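Local coordinates for protein cysteine protease-like virA (Shigella flexneri, PDB 3EB8) that is a secreted virulence effector that promotes bacterial entry into epithelial cells and spread between them, and is probably not a protease despite its name, at residues Glu111-Glu114 / Thr115-Cys119; His142-Tyr145 / Arg146-Ala150; His241-Ser244 / Ser245-His249; Ser309-Cys313 / Asn314-Ile318; Glu336-Arg339 / Asn340-Pro344. One frame throughout, in Å; residues are numbered along the deposited sequence.

Contact 1 of 5, residues Glu111-Glu114 / Thr115-Cys119; sequences EVIE and TAINC
The backbone here is helical, and the amides of Thr115, Ala116, Ile117 and Asn118 each bond to the carbonyl oxygen four residues earlier. The side chain of Thr115 adds to this pattern. Its OG1 is anti to its own carbonyl carbon and beside its backbone N (chi1 -59°), which turns the hydroxyl back along the helix. OG1 donates to Glu111 O at 2.8 Å. Thr115 N reaches the same Glu111 O, also at 2.8 Å, in a nearly straight bond (168° at the hydrogen). The two donors come from opposite faces of the carbonyl plane. One oxygen is therefore gripped twice by one residue, and the hydroxyl finds a partner within its own helix.

This is the i to i+4 ladder of an amphipathic helix laid on a sheet. Val112, Thr115 and Ala116 turn to Ile354 of strand 348-356, and Val112 and Ala116 also pack on Ile318 of strand 315-327. Ile113, which packs on Ile318 as well, meets Ile117 CD1 through its CG2 at 4.0 Å. These two side chains meet at a slant, with a methyl branch of one touching the end of the other. Ile117 CG1 also comes within 3.2 Å of Ile113 O. Near the helix end, Ala116 O and Cys119 O both accept from Lys320 NZ, so a charged side chain meets backbone carbonyls there.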
loop_
_atom_site.group_PDB
_atom_site.type_symbol
_atom_site.label_atom_id
_atom_site.label_comp_id
_atom_site.label_asym_id
_atom_site.label_seq_id
_atom_site.Cartn_x
_atom_site.Cartn_y
_atom_site.Cartn_z
ATOM N N GLU A 111 0.521 -7.385 16.091
ATOM C CA GLU A 111 -0.875 -7.063 15.807
ATOM C C GLU A 111 -1.010 -5.703 15.124
ATOM O O GLU A 111 -1.851 -5.525 14.244
ATOM C CB GLU A 111 -1.736 -7.106 17.067
ATOM C CG GLU A 111 -1.785 -8.458 17.759
ATOM C CD GLU A 111 -0.572 -8.713 18.650
ATOM O OE1 GLU A 111 0.406 -7.931 18.588
ATOM O OE2 GLU A 111 -0.596 -9.699 19.420
ATOM N N VAL A 112 -0.194 -4.740 15.534
ATOM C CA VAL A 112 -0.214 -3.421 14.910
ATOM C C VAL A 112 0.213 -3.535 13.438
ATOM O O VAL A 112 -0.448 -3.020 12.533
ATOM C CB VAL A 112 0.665 -2.417 15.695
ATOM C CG1 VAL A 112 1.076 -1.247 14.813
ATOM C CG2 VAL A 112 -0.079 -1.928 16.920
ATOM N N ILE A 113 1.304 -4.255 13.203
ATOM C CA ILE A 113 1.781 -4.520 11.850
ATOM C C ILE A 113 0.689 -5.182 11.026
ATOM O O ILE A 113 0.398 -4.754 9.906
ATOM C CB ILE A 113 3.032 -5.420 11.866
ATOM C CG1 ILE A 113 4.262 -4.602 12.265
ATOM C CG2 ILE A 113 3.257 -6.068 10.508
ATOM C CD1 ILE A 113 5.334 -5.429 12.952
ATOM N N GLU A 114 0.087 -6.226 11.586
ATOM C CA GLU A 114 -0.980 -6.961 10.905
ATOM C C GLU A 114 -2.184 -6.067 10.572
ATOM O O GLU A 114 -2.659 -6.041 9.435
ATOM C CB GLU A 114 -1.420 -8.152 11.755
ATOM C CG GLU A 114 -2.631 -8.868 11.232
ATOM C CD GLU A 114 -2.308 -9.720 10.027
ATOM O OE1 GLU A 114 -1.112 -9.794 9.656
ATOM O OE2 GLU A 114 -3.248 -10.312 9.448
ATOM N N THR A 115 -2.654 -5.330 11.574
ATOM C CA THR A 115 -3.736 -4.381 11.395
ATOM C C THR A 115 -3.402 -3.351 10.327
ATOM O O THR A 115 -4.233 -3.058 9.480
ATOM C CB THR A 115 -4.040 -3.639 12.697
ATOM O OG1 THR A 115 -4.396 -4.590 13.708
ATOM C CG2 THR A 115 -5.177 -2.615 12.487
ATOM N N ALA A 116 -2.191 -2.800 10.368
ATOM C CA ALA A 116 -1.780 -1.819 9.367
ATOM C C ALA A 116 -1.779 -2.422 7.966
ATOM O O ALA A 116 -2.219 -1.782 7.003
ATOM C CB ALA A 116 -0.417 -1.254 9.689
ATOM N N ILE A 117 -1.280 -3.651 7.851
ATOM C CA ILE A 117 -1.243 -4.319 6.564
ATOM C C ILE A 117 -2.647 -4.399 5.944
ATOM O O ILE A 117 -2.830 -4.172 4.749
ATOM C CB ILE A 117 -0.598 -5.725 6.670
ATOM C CG1 ILE A 117 0.921 -5.616 6.856
ATOM C CG2 ILE A 117 -0.902 -6.563 5.448
ATOM C CD1 ILE A 117 1.613 -6.979 7.028
ATOM N N ASN A 118 -3.645 -4.673 6.768
ATOM C CA ASN A 118 -4.989 -4.917 6.255
ATOM C C ASN A 118 -6.028 -3.790 6.400
ATOM O O ASN A 118 -7.210 -4.002 6.126
ATOM C CB ASN A 118 -5.527 -6.222 6.841
ATOM C CG ASN A 118 -4.696 -7.425 6.418
ATOM O OD1 ASN A 118 -4.170 -8.157 7.254
ATOM N ND2 ASN A 118 -4.552 -7.615 5.108
ATOM N N CYS A 119 -5.616 -2.596 6.820
ATOM C CA CYS A 119 -6.612 -1.549 7.049
ATOM C C CYS A 119 -6.817 -0.640 5.834
ATOM O O CYS A 119 -5.900 -0.449 5.032
ATOM C CB CYS A 119 -6.300 -0.723 8.312
ATOM S SG CYS A 119 -5.028 0.529 8.127
#

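Contact 2 of 5, residues His142-Tyr145 / Arg146-Ala150; sequences HDIY and RDIRA
Arg146 and His142 are joined first through the backbone. Arg146 N donates to His142 O at 2.9 Å, almost straight at 170°. Asp147, Ile148 and Arg149 repeat this bond to Asp143 O, Ile144 O and Tyr145 O, giving four successive i to i+4 hydrogen bonds. The side chain of Arg146 doubles back on the same oxygen. Its NE lies 3.3 Å from His142 O, but the bond is weak and bent. CG is anti to the carbonyl carbon (chi1 -60°), which sends the chain back toward His142, and a bend at chi3 sets the guanidinium beside it. NH2 then comes within 3.2 Å of His142 CB, which sits at the guanidinium edge. The imidazole and guanidinium planes are steeply inclined, 65° apart.

Tyr145 and Arg149 run alongside each other one turn later. The phenol OH is 3.3 Å from Arg149 CD, so the contact is with the aliphatic part of the arginine. The ring and guanidinium planes are nearly parallel, but the two groups are not stacked. Both acids look elsewhere for partners: Asp143 OD2 bonds to Ser139 OG and Gln238 N, and Asp147 OD2 to Thr156 OG1.

The apolar side is carried by two isoleucines. Ile144 CG1 and Ile148 CG1 touch at 3.8 Å, side by side and pointing the same way. Both are buried and pack against helix 167-176, Ile144 on Ile174 and Ile148 on Ile170 and Ala171. Ile144 also packs on Phe236, in the loop between helices 226-234 and 245-265.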
loop_
_atom_site.group_PDB
_atom_site.type_symbol
_atom_site.label_atom_id
_atom_site.label_comp_id
_atom_site.label_asym_id
_atom_site.label_seq_id
_atom_site.Cartn_x
_atom_site.Cartn_y
_atom_site.Cartn_z
ATOM N N HIS A 142 18.947 2.414 -5.787
ATOM C CA HIS A 142 19.537 2.310 -4.452
ATOM C C HIS A 142 18.459 2.080 -3.403
ATOM O O HIS A 142 18.680 1.376 -2.422
ATOM C CB HIS A 142 20.360 3.559 -4.105
ATOM C CG HIS A 142 21.518 3.793 -5.024
ATOM N ND1 HIS A 142 21.364 4.016 -6.376
ATOM C CD2 HIS A 142 22.850 3.839 -4.784
ATOM C CE1 HIS A 142 22.550 4.187 -6.931
ATOM N NE2 HIS A 142 23.469 4.084 -5.987
ATOM N N ASP A 143 17.292 2.677 -3.624
ATOM C CA ASP A 143 16.136 2.465 -2.763
ATOM C C ASP A 143 15.718 0.984 -2.685
ATOM O O ASP A 143 15.555 0.438 -1.600
ATOM C CB ASP A 143 14.970 3.354 -3.210
ATOM C CG ASP A 143 15.259 4.827 -2.995
ATOM O OD1 ASP A 143 16.159 5.130 -2.179
ATOM O OD2 ASP A 143 14.602 5.685 -3.635
ATOM N N ILE A 144 15.555 0.315 -3.819
ATOM C CA ILE A 144 15.193 -1.109 -3.746
ATOM C C ILE A 144 16.339 -1.951 -3.154
ATOM O O ILE A 144 16.121 -2.783 -2.282
ATOM C CB ILE A 144 14.675 -1.675 -5.094
ATOM C CG1 ILE A 144 14.081 -3.073 -4.891
ATOM C CG2 ILE A 144 15.769 -1.675 -6.129
ATOM C CD1 ILE A 144 13.265 -3.601 -6.079
ATOM N N TYR A 145 17.564 -1.699 -3.595
ATOM C CA TYR A 145 18.714 -2.388 -3.039
ATOM C C TYR A 145 18.722 -2.322 -1.499
ATOM O O TYR A 145 18.691 -3.352 -0.823
ATOM C CB TYR A 145 20.025 -1.822 -3.597
ATOM C CG TYR A 145 21.243 -2.534 -3.054
ATOM C CD1 TYR A 145 21.579 -3.794 -3.506
ATOM C CD2 TYR A 145 22.023 -1.967 -2.059
ATOM C CE1 TYR A 145 22.667 -4.464 -3.008
ATOM C CE2 TYR A 145 23.126 -2.627 -1.549
ATOM C CZ TYR A 145 23.446 -3.881 -2.030
ATOM O OH TYR A 145 24.543 -4.563 -1.535
ATOM N N ARG A 146 18.770 -1.109 -0.955
ATOM C CA ARG A 146 18.805 -0.938 0.492
ATOM C C ARG A 146 17.670 -1.709 1.169
ATOM O O ARG A 146 17.903 -2.446 2.136
ATOM C CB ARG A 146 18.760 0.547 0.869
ATOM C CG ARG A 146 19.924 1.330 0.304
ATOM C CD ARG A 146 19.777 2.838 0.477
ATOM N NE ARG A 146 20.392 3.545 -0.646
ATOM C CZ ARG A 146 20.936 4.755 -0.574
ATOM N NH1 ARG A 146 20.966 5.406 0.581
ATOM N NH2 ARG A 146 21.465 5.308 -1.659
ATOM N N ASP A 147 16.452 -1.557 0.651
ATOM C CA ASP A 147 15.292 -2.174 1.289
ATOM C C ASP A 147 15.297 -3.712 1.212
ATOM O O ASP A 147 14.984 -4.392 2.196
ATOM C CB ASP A 147 13.984 -1.603 0.731
ATOM C CG ASP A 147 12.770 -2.030 1.550
ATOM O OD1 ASP A 147 12.163 -1.155 2.208
ATOM O OD2 ASP A 147 12.434 -3.240 1.555
ATOM N N ILE A 148 15.645 -4.261 0.053
ATOM C CA ILE A 148 15.711 -5.708 -0.064
ATOM C C ILE A 148 16.850 -6.231 0.779
ATOM O O ILE A 148 16.728 -7.269 1.414
ATOM C CB ILE A 148 15.864 -6.169 -1.520
ATOM C CG1 ILE A 148 14.594 -5.824 -2.309
ATOM C CG2 ILE A 148 16.121 -7.667 -1.580
ATOM C CD1 ILE A 148 13.322 -6.272 -1.646
ATOM N N ARG A 149 17.957 -5.502 0.806
ATOM C CA ARG A 149 19.089 -5.951 1.589
ATOM C C ARG A 149 18.667 -6.105 3.050
ATOM O O ARG A 149 19.073 -7.050 3.732
ATOM C CB ARG A 149 20.292 -5.025 1.434
ATOM C CG ARG A 149 21.567 -5.648 1.962
ATOM C CD ARG A 149 22.798 -5.152 1.244
ATOM N NE ARG A 149 24.013 -5.376 2.030
ATOM C CZ ARG A 149 24.735 -6.490 1.982
ATOM N NH1 ARG A 149 24.364 -7.486 1.188
ATOM N NH2 ARG A 149 25.821 -6.615 2.727
ATOM N N ALA A 150 17.812 -5.203 3.515
ATOM C CA ALA A 150 17.415 -5.198 4.918
ATOM C C ALA A 150 16.119 -5.962 5.163
ATOM O O ALA A 150 15.601 -5.961 6.274
ATOM C CB ALA A 150 17.290 -3.765 5.426
#

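Contact 3 of 5, residues His241-Ser244 / Ser245-His249; sequences HITS and SSVEH
Ser244 caps the N-terminus of helix 245-265, where the loop 241-244 turns into the first helical residues. It is a classic serine N-cap. Its OG sits between its own backbone N and carbonyl carbon (chi1 72°), which points it over the helix start. There it accepts from Val247 N at 3.1 Å, with 162° at the hydrogen. The carbonyl of the same residue opens the helical ladder: Glu248 N donates to Ser244 O at 3.0 Å, nearly straight. The cap thus supplies one side-chain and one main-chain acceptor to amides of the first turn. Ser244 OG is itself hydrogen-bonded to Asn126 OD1, a second-shell contact that helps fix the rotation of the hydroxyl. Ser246 OG is held in a similar way by Asp128 OD2.

Val247 faces back to the loop with both branches. Its CG1 lies 3.5 Å from His241 O. Its CG2 is 3.7 Å from Thr243 OG1 and as far from Ser244 OG. Ile242 CG2 touches Glu248 CG at 4.0 Å, the two chains crossing at about a right angle. Ile242 CG1 also covers one face of the His241 ring, toward its rim.

This corner belongs to the region assigned to tubulin binding. His241 packs on Ile321 and Thr323 of strand 315-327, while Thr243 and Val247 rest on Val349 of strand 348-356.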
loop_
_atom_site.group_PDB
_atom_site.type_symbol
_atom_site.label_atom_id
_atom_site.label_comp_id
_atom_site.label_asym_id
_atom_site.label_seq_id
_atom_site.Cartn_x
_atom_site.Cartn_y
_atom_site.Cartn_z
ATOM N N HIS A 241 5.521 8.957 -2.674
ATOM C CA HIS A 241 4.246 9.498 -2.194
ATOM C C HIS A 241 4.149 11.019 -2.161
ATOM O O HIS A 241 3.073 11.551 -1.916
ATOM C CB HIS A 241 3.937 8.991 -0.776
ATOM C CG HIS A 241 4.971 9.370 0.242
ATOM N ND1 HIS A 241 6.160 8.682 0.388
ATOM C CD2 HIS A 241 5.014 10.376 1.147
ATOM C CE1 HIS A 241 6.881 9.238 1.343
ATOM N NE2 HIS A 241 6.206 10.268 1.824
ATOM N N ILE A 242 5.246 11.730 -2.338
ATOM C CA ILE A 242 5.147 13.181 -2.259
ATOM C C ILE A 242 4.570 13.710 -3.568
ATOM O O ILE A 242 5.312 13.984 -4.495
ATOM C CB ILE A 242 6.506 13.839 -1.970
ATOM C CG1 ILE A 242 7.185 13.157 -0.790
ATOM C CG2 ILE A 242 6.322 15.311 -1.657
ATOM C CD1 ILE A 242 6.420 13.290 0.483
ATOM N N THR A 243 3.247 13.837 -3.649
ATOM C CA THR A 243 2.619 14.184 -4.916
ATOM C C THR A 243 2.002 15.570 -4.921
ATOM O O THR A 243 1.534 16.032 -5.957
ATOM C CB THR A 243 1.529 13.157 -5.331
ATOM O OG1 THR A 243 0.521 13.092 -4.320
ATOM C CG2 THR A 243 2.135 11.779 -5.542
ATOM N N SER A 244 1.990 16.234 -3.770
ATOM C CA SER A 244 1.354 17.541 -3.697
ATOM C C SER A 244 1.615 18.245 -2.382
ATOM O O SER A 244 2.023 17.625 -1.398
ATOM C CB SER A 244 -0.155 17.396 -3.885
ATOM O OG SER A 244 -0.736 16.805 -2.741
ATOM N N SER A 245 1.350 19.546 -2.378
ATOM C CA SER A 245 1.403 20.359 -1.174
ATOM C C SER A 245 0.458 19.784 -0.123
ATOM O O SER A 245 0.753 19.831 1.074
ATOM C CB SER A 245 0.997 21.791 -1.507
ATOM O OG SER A 245 1.557 22.178 -2.743
ATOM N N SER A 246 -0.670 19.235 -0.581
ATOM C CA SER A 246 -1.691 18.681 0.310
ATOM C C SER A 246 -1.173 17.471 1.066
ATOM O O SER A 246 -1.426 17.323 2.258
ATOM C CB SER A 246 -2.952 18.312 -0.465
ATOM O OG SER A 246 -3.363 19.390 -1.276
ATOM N N VAL A 247 -0.452 16.602 0.366
ATOM C CA VAL A 247 0.176 15.454 1.008
ATOM C C VAL A 247 1.264 15.934 1.967
ATOM O O VAL A 247 1.374 15.457 3.103
ATOM C CB VAL A 247 0.804 14.500 -0.033
ATOM C CG1 VAL A 247 1.755 13.518 0.631
ATOM C CG2 VAL A 247 -0.281 13.746 -0.791
ATOM N N GLU A 248 2.067 16.885 1.505
ATOM C CA GLU A 248 3.059 17.493 2.372
ATOM C C GLU A 248 2.426 17.974 3.676
ATOM O O GLU A 248 2.985 17.776 4.750
ATOM C CB GLU A 248 3.742 18.663 1.661
ATOM C CG GLU A 248 4.809 18.220 0.676
ATOM C CD GLU A 248 5.589 19.385 0.084
ATOM O OE1 GLU A 248 5.092 20.537 0.135
ATOM O OE2 GLU A 248 6.699 19.143 -0.440
ATOM N N HIS A 249 1.258 18.601 3.571
ATOM C CA HIS A 249 0.627 19.201 4.723
ATOM C C HIS A 249 0.156 18.104 5.678
ATOM O O HIS A 249 0.492 18.114 6.866
ATOM C CB HIS A 249 -0.511 20.129 4.288
ATOM C CG HIS A 249 -1.056 20.972 5.393
ATOM N ND1 HIS A 249 -2.322 20.792 5.912
ATOM C CD2 HIS A 249 -0.508 22.003 6.080
ATOM C CE1 HIS A 249 -2.530 21.679 6.870
ATOM N NE2 HIS A 249 -1.447 22.424 6.993
#

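Contact 4 of 5, residues Ser309-Cys313 / Asn314-Ile318; sequences SHITC and NGVGI
His310 and Gly317 pair across an antiparallel hairpin with two short backbone bonds. His310 N donates to Gly317 O at 2.7 Å, and Gly317 N returns a bond to His310 O. Neither donor lies on a lone pair. His310 N stands well above the carbonyl plane of its acceptor, 59° out of it, consistent with strand directions 135° apart, well short of fully antiparallel. Closer to the turn, Thr312 N donates to Gly315 O at 2.9 Å, almost straight.

The turn itself is the tight pair Cys313-Asn314. Thr312 OG1 accepts from Asn314 N at 3.1 Å and ties the strand end to the loop. Its torsion puts OG1 between the backbone N and the carbonyl carbon (chi1 68°), facing the following residues. The same hydroxyl is hydrogen-bonded to Ser355 OG, and Asn314 ND2 bonds to Pro356 O. Strand 348-356 therefore helps set the turn.

On one face Ile311 CD1 reaches Val316 CG2 at 4.2 Å. Ile311 also packs on Asn258 of helix 245-265 and on Met266. His310 starts on the other face, but its ring leads away, and NE2 bonds to Ile254 O of helix 245-265. Thr312 CG2 and His310 O lie tight against the side of Gly317 where a CB would stand. At Gly315 a CB would jam against Asn314 O.

The chemistry is mainly that of backbone pairing. A threonine hydroxyl serves the turn, Gly317 suits its tight spot, Gly315 suits unusual backbone angles after the turn, and the buried imidazole nitrogen NE2 is satisfied by a helix carbonyl.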
loop_
_atom_site.group_PDB
_atom_site.type_symbol
_atom_site.label_atom_id
_atom_site.label_comp_id
_atom_site.label_asym_id
_atom_site.label_seq_id
_atom_site.Cartn_x
_atom_site.Cartn_y
_atom_site.Cartn_z
ATOM N N SER A 309 6.934 4.041 11.607
ATOM C CA SER A 309 6.407 3.951 12.966
ATOM C C SER A 309 5.821 5.305 13.388
ATOM O O SER A 309 6.287 6.354 12.936
ATOM C CB SER A 309 7.514 3.549 13.926
ATOM O OG SER A 309 8.409 4.624 14.074
ATOM N N HIS A 310 4.813 5.271 14.257
ATOM C CA HIS A 310 4.131 6.473 14.720
ATOM C C HIS A 310 3.768 6.332 16.197
ATOM O O HIS A 310 2.963 5.467 16.557
ATOM C CB HIS A 310 2.849 6.704 13.912
ATOM C CG HIS A 310 2.221 8.040 14.158
ATOM N ND1 HIS A 310 1.089 8.213 14.931
ATOM C CD2 HIS A 310 2.585 9.279 13.753
ATOM C CE1 HIS A 310 0.783 9.494 14.980
ATOM N NE2 HIS A 310 1.673 10.163 14.271
ATOM N N ILE A 311 4.345 7.167 17.059
ATOM C CA ILE A 311 4.024 7.071 18.474
ATOM C C ILE A 311 2.656 7.675 18.736
ATOM O O ILE A 311 2.380 8.805 18.340
ATOM C CB ILE A 311 5.078 7.747 19.385
ATOM C CG1 ILE A 311 6.488 7.292 18.998
ATOM C CG2 ILE A 311 4.786 7.441 20.851
ATOM C CD1 ILE A 311 6.633 5.783 18.870
ATOM N N THR A 312 1.796 6.903 19.387
ATOM C CA THR A 312 0.476 7.370 19.772
ATOM C C THR A 312 0.439 7.454 21.281
ATOM O O THR A 312 1.428 7.152 21.952
ATOM C CB THR A 312 -0.628 6.387 19.330
ATOM O OG1 THR A 312 -0.504 5.169 20.085
ATOM C CG2 THR A 312 -0.526 6.083 17.819
ATOM N N CYS A 313 -0.707 7.853 21.817
ATOM C CA CYS A 313 -0.867 7.951 23.264
ATOM C C CYS A 313 -0.935 6.570 23.938
ATOM O O CYS A 313 -1.020 6.481 25.163
ATOM C CB CYS A 313 -2.133 8.729 23.594
ATOM S SG CYS A 313 -3.542 7.898 22.914
ATOM N N ASN A 314 -0.897 5.503 23.144
ATOM C CA ASN A 314 -0.910 4.137 23.684
ATOM C C ASN A 314 0.395 3.369 23.487
ATOM O O ASN A 314 0.605 2.321 24.088
ATOM C CB ASN A 314 -2.051 3.329 23.073
ATOM C CG ASN A 314 -3.413 3.829 23.500
ATOM O OD1 ASN A 314 -3.532 4.614 24.446
ATOM N ND2 ASN A 314 -4.454 3.367 22.813
ATOM N N GLY A 315 1.270 3.871 22.625
ATOM C CA GLY A 315 2.514 3.179 22.368
ATOM C C GLY A 315 2.996 3.324 20.943
ATOM O O GLY A 315 2.691 4.307 20.272
ATOM N N VAL A 316 3.751 2.334 20.480
ATOM C CA VAL A 316 4.332 2.381 19.146
ATOM C C VAL A 316 3.333 1.906 18.096
ATOM O O VAL A 316 3.018 0.711 17.997
ATOM C CB VAL A 316 5.612 1.521 19.063
ATOM C CG1 VAL A 316 6.327 1.752 17.732
ATOM C CG2 VAL A 316 6.534 1.835 20.230
ATOM N N GLY A 317 2.834 2.858 17.312
ATOM C CA GLY A 317 1.896 2.563 16.243
ATOM C C GLY A 317 2.549 2.724 14.889
ATOM O O GLY A 317 3.770 2.821 14.789
ATOM N N ILE A 318 1.730 2.762 13.846
ATOM C CA ILE A 318 2.215 2.883 12.478
ATOM C C ILE A 318 1.401 3.914 11.703
ATOM O O ILE A 318 0.193 4.028 11.886
ATOM C CB ILE A 318 2.133 1.532 11.727
ATOM C CG1 ILE A 318 3.246 0.584 12.172
ATOM C CG2 ILE A 318 2.221 1.750 10.227
ATOM C CD1 ILE A 318 2.974 -0.883 11.832
#

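Contact 5 of 5, residues Glu336-Arg339 / Asn340-Pro344; sequences EGLR and NAIPP
Asn340 folds its side chain back onto Glu336, one helical turn earlier. Its CG is anti to its own carbonyl carbon and beside its backbone N (chi1 -82°), and the amide is then turned so that ND2 donates to Glu336 O at 3.1 Å. The acceptor lies close to the amide plane of Asn340, yet ND2 stands above the plane of the carbonyl. Asn340 N reaches the same oxygen at 3.2 Å from the opposite face. Glu336 O is thus held by both the main chain and the side chain of one residue. The Asn340 amide also touches Glu336 CG through ND2 at 3.7 Å.

Arg339 adopts a less common conformation. CG sits between the backbone N and carbonyl carbon (chi1 60°), and the chain is extended from there to NE. This lays the guanidinium over Glu336 CA, which lies 3.4 Å above the plane toward its rim. Arg339 and Asn340 run alongside each other, pointing the same way.

The short helix ends here. Ala341 N bonds to Gly337 O, and Ile342 N bonds to Leu338 O at 2.7 Å. Ile342 then leaves helical geometry, and Pro343 follows. On the inner side Leu338 CD2 and Ile342 CD1 meet loosely at 4.4 Å. Both rest on Ser234 of helix 226-234, and Ile342 also reaches Tyr325 and Val327 of strand 315-327.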
loop_
_atom_site.group_PDB
_atom_site.type_symbol
_atom_site.label_atom_id
_atom_site.label_comp_id
_atom_site.label_asym_id
_atom_site.label_seq_id
_atom_site.Cartn_x
_atom_site.Cartn_y
_atom_site.Cartn_z
ATOM N N GLU A 336 14.066 7.726 -16.121
ATOM C CA GLU A 336 13.301 8.391 -17.185
ATOM C C GLU A 336 11.992 7.646 -17.470
ATOM O O GLU A 336 10.928 8.250 -17.477
ATOM C CB GLU A 336 14.113 8.572 -18.493
ATOM C CG GLU A 336 13.274 9.184 -19.631
ATOM C CD GLU A 336 14.068 9.549 -20.859
ATOM O OE1 GLU A 336 13.459 9.722 -21.946
ATOM O OE2 GLU A 336 15.301 9.682 -20.735
ATOM N N GLY A 337 12.085 6.342 -17.713
ATOM C CA GLY A 337 10.906 5.513 -17.926
ATOM C C GLY A 337 9.856 5.671 -16.824
ATOM O O GLY A 337 8.669 5.860 -17.102
ATOM N N LEU A 338 10.311 5.613 -15.573
ATOM C CA LEU A 338 9.436 5.686 -14.399
ATOM C C LEU A 338 8.740 7.061 -14.211
ATOM O O LEU A 338 7.520 7.130 -14.139
ATOM C CB LEU A 338 10.202 5.271 -13.127
ATOM C CG LEU A 338 10.738 3.832 -13.062
ATOM C CD1 LEU A 338 11.170 3.394 -11.650
ATOM C CD2 LEU A 338 9.701 2.884 -13.612
ATOM N N ARG A 339 9.501 8.150 -14.147
ATOM C CA ARG A 339 8.889 9.456 -13.953
ATOM C C ARG A 339 7.916 9.814 -15.090
ATOM O O ARG A 339 6.937 10.518 -14.868
ATOM C CB ARG A 339 9.957 10.530 -13.808
ATOM C CG ARG A 339 10.863 10.653 -15.029
ATOM C CD ARG A 339 12.009 11.607 -14.811
ATOM N NE ARG A 339 12.485 12.106 -16.090
ATOM C CZ ARG A 339 13.713 11.926 -16.562
ATOM N NH1 ARG A 339 14.614 11.272 -15.843
ATOM N NH2 ARG A 339 14.045 12.414 -17.751
ATOM N N ASN A 340 8.185 9.338 -16.305
ATOM C CA ASN A 340 7.262 9.555 -17.420
ATOM C C ASN A 340 6.038 8.628 -17.369
ATOM O O ASN A 340 4.935 9.056 -17.658
ATOM C CB ASN A 340 7.977 9.445 -18.767
ATOM C CG ASN A 340 8.690 10.733 -19.161
ATOM O OD1 ASN A 340 8.064 11.703 -19.618
ATOM N ND2 ASN A 340 10.007 10.736 -19.027
ATOM N N ALA A 341 6.236 7.376 -16.967
ATOM C CA ALA A 341 5.127 6.420 -16.844
ATOM C C ALA A 341 4.239 6.666 -15.610
ATOM O O ALA A 341 3.032 6.436 -15.662
ATOM C CB ALA A 341 5.639 4.986 -16.865
ATOM N N ILE A 342 4.840 7.155 -14.525
ATOM C CA ILE A 342 4.149 7.314 -13.238
ATOM C C ILE A 342 4.312 8.717 -12.651
ATOM O O ILE A 342 4.984 8.884 -11.636
ATOM C CB ILE A 342 4.690 6.312 -12.182
ATOM C CG1 ILE A 342 5.030 4.967 -12.839
ATOM C CG2 ILE A 342 3.682 6.159 -11.024
ATOM C CD1 ILE A 342 5.782 4.018 -11.951
ATOM N N PRO A 343 3.721 9.731 -13.311
ATOM C CA PRO A 343 3.752 11.119 -12.840
ATOM C C PRO A 343 2.913 11.248 -11.580
ATOM O O PRO A 343 1.989 10.463 -11.428
ATOM C CB PRO A 343 3.050 11.883 -13.983
ATOM C CG PRO A 343 2.171 10.853 -14.627
ATOM C CD PRO A 343 3.067 9.641 -14.634
ATOM N N PRO A 344 3.214 12.233 -10.713
ATOM C CA PRO A 344 2.428 12.527 -9.504
ATOM C C PRO A 344 0.902 12.484 -9.713
ATOM O O PRO A 344 0.189 11.877 -8.898
ATOM C CB PRO A 344 2.874 13.945 -9.141
ATOM C CG PRO A 344 4.272 14.021 -9.629
ATOM C CD PRO A 344 4.371 13.138 -10.847
#

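In the fold
Contact 4 is the most buried and is built mainly from strand pairing. The others are partly buried turns of helix, or the start of one. Contacts 1 and 4 touch: helix 110-118 of contact 1 packs on Ile318 and so lies on strand 315-327, whose early part belongs to contact 4. Helix 245-265 links contacts 3 and 4: its start is capped in contact 3, and it packs on contact 4. Contacts 3 and 5 barely meet, at Thr243 and Pro344. Contact 2 touches none of them. In contacts 1 and 5 a side chain doubles a backbone bond on one carbonyl oxygen. In contact 2 arginine does so only weakly.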